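Local coordinates for protein mevalonate 3-kinase (Thermoplasma acidophilum, PDB 4RKS) that phosphorylates (R)-mevalonate at its 3-hydroxyl with ATP, a step of the alternative mevalonate pathway to isoprenoids found in extreme acidophiles of the Thermoplasmatales, at residues H211-I214 / V215-D218; L282-D286 / Y287-Y291. All coordinates share one frame; numbering follows the deposited sequence.

Contact 1 (H211-I214 / V215-D218); sequences HQNI and VRSD
Arg216 folds back over the residues that precede it, its guanidinium coming alongside Gln212 and across Asn213. Asn213 OD1 lies 3.0 Å from Arg216 NH1, with the amide and guanidinium planes steeply inclined, 74° apart. Next to it the extended Gln212 side chain runs in the same direction as that of Arg216, and Gln212 NE2 comes to 3.7 Å from Arg216 NH2; the carbonyl oxygen of Gln212 sits over one face of the guanidinium. With chi1 of -69°, CG of Arg216 stands beside its own backbone N and the chain is directed back along the helix. On Val215, CG2 approaches His211 O at 3.4 Å and Ile214 CG2 at 3.8 Å. The backbone makes a type I beta turn from Ile214 to Ser217, by which the chain leaves helix 207-214 for helix 220-238 in the C-terminal domain of this GHMP-family kinase. Arg216 N donates to Asn213 O at 2.9 Å, and Ser217 N closes the turn on Ile214 O at 3.2 Å. Beyond the turn Ser217 OG caps Leu219 N just ahead of helix 220-238, while Asn213 ND2 is tied back to Val209 O. Ile214 packs on Tyr257, Ile260 and Leu261 of helix 243-262, so Ile214 is buried, whereas Gln212, Val215 and Arg216 are exposed. At the other end of the segment, the buried His211 ring lies in the mevalonate pocket, hydrogen-bonded through NE2 to OE2 of the substrate-binding Glu159 and through ND1 to Gly40 N.

Contact 2 (L282-D286 / Y287-Y291); sequences LIRKD and YWNAY
Arg284 reaches from the C-terminal side of helix 271-283 to Asn289 on the way into strand 289-292, and spans the helix-to-strand turn of the C-terminal domain. The tight part of the contact is this side-on grip by two nitrogens. Arg284 NE donates to the backbone oxygen Asn289 O at 2.9 Å, from above the carbonyl plane, while Arg284 NH2 meets the side-chain oxygen Asn289 OD1 at 2.6 Å, with OD1 near the guanidinium plane; a weak bond from Arg284 NE to Asn289 OD1 adds to the pair. The bend at chi3 of Arg284 (-54°) turns the guanidinium across the Asn289 amide, their planes 64° apart. With its oxygen held there, the buried amide hydrogen-bonds through ND2 to Leu280 O, which fixes its rotation and ties the strand to the preceding helix. Arg284 NH2 also approaches the edge of the Tyr291 ring, at 4.1 Å from CD1.

The turn itself is drawn together at Ile283 O, which accepts from Asp286 N at 2.8 Å and, nearly in line with its C=O bond, from Tyr287 N at 2.9 Å. On the Tyr287 side the packing is looser: Ile283 and Tyr287 run side by side, but CD1 of Ile283 comes no nearer than 4.0 Å to OH of Tyr287. Asp286 is exposed, though it has a salt bridge to Arg310, whose helix 308-312 also packs on the Tyr287 ring. At this outer side the carboxylate stands at 72° to that ring, with Asp286 OD2 at its edge, 3.8 Å from Tyr287 CD1.

How the contacts relate
From the N terminus, the chain reaches contact 1 first, at the turn after helix 207-214, and then passes through helices 220-238, 243-262 and 271-283 before contact 2 closes the turn into strand 289-292. The two local contacts are in series, neither nesting nor crossing, with centres about 32 Å apart and nearest atoms about 16 Å apart. Helix 243-262 is common to their surroundings: contact 1 lies against its Tyr257-Leu261 end and contact 2 against Gln251, earlier in it, where Tyr291 N is hydrogen-bonded to Gln251 OE1. Contact 1 thus joins the mevalonate pocket to the helices, and contact 2 joins helix 271-283 to strand 289-292, which pairs through Ala290 with Ala302 of strand 298-304.

Contact 1 (H211-I214 / V215-D218)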
# COMPACT_ATOMS: atom_id res chain seq x y z
N HIS A 211 -5.62 8.28 10.69
CA HIS A 211 -6.60 9.08 9.95
C HIS A 211 -7.46 9.96 10.87
O HIS A 211 -7.66 11.15 10.61
CB HIS A 211 -7.50 8.16 9.11
CG HIS A 211 -6.78 7.48 7.99
ND1 HIS A 211 -5.83 8.12 7.22
CD2 HIS A 211 -6.86 6.22 7.51
CE1 HIS A 211 -5.37 7.28 6.31
NE2 HIS A 211 -5.98 6.12 6.47
N GLN A 212 -7.97 9.37 11.94
CA GLN A 212 -8.85 10.12 12.85
C GLN A 212 -8.12 11.29 13.53
O GLN A 212 -8.68 12.38 13.65
CB GLN A 212 -9.44 9.17 13.91
CG GLN A 212 -10.47 9.82 14.83
CD GLN A 212 -11.13 8.83 15.79
OE1 GLN A 212 -10.64 7.71 15.98
NE2 GLN A 212 -12.24 9.24 16.40
N ASN A 213 -6.88 11.10 13.94
CA ASN A 213 -6.22 12.17 14.70
C ASN A 213 -5.49 13.22 13.85
O ASN A 213 -5.47 14.39 14.21
CB ASN A 213 -5.24 11.57 15.70
CG ASN A 213 -5.95 10.96 16.89
OD1 ASN A 213 -6.03 11.56 17.96
ND2 ASN A 213 -6.49 9.77 16.69
N ILE A 214 -4.92 12.81 12.72
CA ILE A 214 -4.12 13.75 11.93
C ILE A 214 -4.93 14.97 11.49
O ILE A 214 -4.40 16.08 11.42
CB ILE A 214 -3.50 13.09 10.67
CG1 ILE A 214 -2.29 13.91 10.23
CG2 ILE A 214 -4.55 12.95 9.52
CD1 ILE A 214 -1.74 13.52 8.89
N VAL A 215 -6.22 14.79 11.24
CA VAL A 215 -7.05 15.90 10.77
C VAL A 215 -7.32 16.91 11.90
O VAL A 215 -7.79 18.02 11.66
CB VAL A 215 -8.38 15.37 10.17
CG1 VAL A 215 -9.14 16.48 9.46
CG2 VAL A 215 -8.10 14.23 9.18
N ARG A 216 -7.02 16.53 13.13
CA ARG A 216 -7.23 17.47 14.24
C ARG A 216 -6.15 18.56 14.31
O ARG A 216 -6.35 19.60 14.95
CB ARG A 216 -7.29 16.71 15.56
CG ARG A 216 -8.54 15.86 15.70
CD ARG A 216 -8.45 14.91 16.87
NE ARG A 216 -9.68 14.13 16.98
CZ ARG A 216 -9.81 13.06 17.74
NH1 ARG A 216 -8.79 12.62 18.46
NH2 ARG A 216 -10.98 12.43 17.78
N SER A 217 -5.02 18.33 13.65
CA SER A 217 -3.88 19.25 13.68
C SER A 217 -4.11 20.57 12.94
O SER A 217 -4.66 20.60 11.84
CB SER A 217 -2.63 18.56 13.11
OG SER A 217 -1.54 19.45 13.06
N ASP A 218 -3.66 21.66 13.55
CA ASP A 218 -3.72 22.99 12.95
C ASP A 218 -2.84 23.10 11.70
O ASP A 218 -3.05 23.97 10.86
CB ASP A 218 -3.28 24.04 13.98
CG ASP A 218 -3.78 23.73 15.37
OD1 ASP A 218 -4.93 23.25 15.49
OD2 ASP A 218 -3.04 23.94 16.35

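Contact 2 (L282-D286 / Y287-Y291)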
# COMPACT_ATOMS: atom_id res chain seq x y z
N LEU A 282 24.51 8.56 9.82
CA LEU A 282 25.96 8.40 9.87
C LEU A 282 26.50 7.76 8.60
O LEU A 282 27.40 8.31 7.96
CB LEU A 282 26.36 7.56 11.08
CG LEU A 282 27.83 7.17 11.19
CD1 LEU A 282 28.72 8.40 11.35
CD2 LEU A 282 28.05 6.19 12.34
N ILE A 283 25.95 6.62 8.21
CA ILE A 283 26.46 5.92 7.04
C ILE A 283 26.06 6.58 5.73
O ILE A 283 26.61 6.24 4.68
CB ILE A 283 26.00 4.45 7.01
CG1 ILE A 283 24.49 4.35 7.19
CG2 ILE A 283 26.69 3.68 8.11
CD1 ILE A 283 24.00 2.90 7.25
N ARG A 284 25.14 7.54 5.80
CA ARG A 284 24.71 8.27 4.59
C ARG A 284 25.89 9.03 4.00
O ARG A 284 25.95 9.27 2.79
CB ARG A 284 23.55 9.22 4.90
CG ARG A 284 22.93 9.89 3.66
CD ARG A 284 21.52 10.41 3.93
NE ARG A 284 20.65 9.37 4.47
CZ ARG A 284 19.98 9.47 5.61
NH1 ARG A 284 20.06 10.57 6.35
NH2 ARG A 284 19.21 8.46 6.02
N LYS A 285 26.83 9.41 4.86
CA LYS A 285 28.02 10.12 4.41
C LYS A 285 28.97 9.17 3.66
O LYS A 285 29.81 9.62 2.88
CB LYS A 285 28.73 10.76 5.60
CG LYS A 285 27.88 11.80 6.32
CD LYS A 285 28.59 12.31 7.57
CE LYS A 285 29.00 11.16 8.49
NZ LYS A 285 29.63 11.62 9.75
N ASP A 286 28.79 7.88 3.89
CA ASP A 286 29.62 6.84 3.28
C ASP A 286 29.01 6.33 1.96
O ASP A 286 29.68 6.32 0.92
CB ASP A 286 29.81 5.69 4.29
CG ASP A 286 30.68 4.55 3.75
OD1 ASP A 286 31.37 4.74 2.74
OD2 ASP A 286 30.65 3.46 4.35
N TYR A 287 27.75 5.92 2.00
CA TYR A 287 27.03 5.59 0.78
C TYR A 287 25.58 6.05 0.89
O TYR A 287 25.06 6.22 1.99
CB TYR A 287 27.12 4.09 0.47
CG TYR A 287 26.58 3.14 1.52
CD1 TYR A 287 27.38 2.70 2.57
CD2 TYR A 287 25.27 2.64 1.43
CE1 TYR A 287 26.89 1.80 3.52
CE2 TYR A 287 24.78 1.76 2.37
CZ TYR A 287 25.59 1.34 3.41
OH TYR A 287 25.09 0.46 4.34
N TRP A 288 24.93 6.26 -0.25
CA TRP A 288 23.58 6.83 -0.25
C TRP A 288 22.55 5.91 0.40
O TRP A 288 22.53 4.69 0.17
CB TRP A 288 23.14 7.17 -1.67
CG TRP A 288 21.74 7.75 -1.73
CD1 TRP A 288 21.39 9.06 -1.56
CD2 TRP A 288 20.52 7.03 -1.95
NE1 TRP A 288 20.01 9.21 -1.68
CE2 TRP A 288 19.46 7.97 -1.91
CE3 TRP A 288 20.22 5.68 -2.18
CZ2 TRP A 288 18.13 7.61 -2.11
CZ3 TRP A 288 18.89 5.32 -2.37
CH2 TRP A 288 17.87 6.28 -2.33
N ASN A 289 21.70 6.50 1.21
CA ASN A 289 20.45 5.87 1.60
C ASN A 289 19.42 6.94 1.88
O ASN A 289 19.76 8.12 2.01
CB ASN A 289 20.62 4.97 2.82
CG ASN A 289 20.77 5.75 4.11
OD1 ASN A 289 19.79 6.30 4.65
ND2 ASN A 289 21.99 5.81 4.63
N ALA A 290 18.16 6.51 1.97
CA ALA A 290 17.05 7.34 2.42
C ALA A 290 16.04 6.42 3.07
O ALA A 290 15.87 5.28 2.61
CB ALA A 290 16.43 8.10 1.26
N TYR A 291 15.36 6.88 4.12
CA TYR A 291 14.40 6.01 4.80
C TYR A 291 12.97 6.55 4.76
O TYR A 291 12.76 7.73 4.58
CB TYR A 291 14.81 5.79 6.26
CG TYR A 291 14.46 6.96 7.15
CD1 TYR A 291 15.35 8.02 7.32
CD2 TYR A 291 13.24 7.01 7.83
CE1 TYR A 291 15.03 9.09 8.12
CE2 TYR A 291 12.92 8.08 8.63
CZ TYR A 291 13.82 9.12 8.77
OH TYR A 291 13.50 10.18 9.57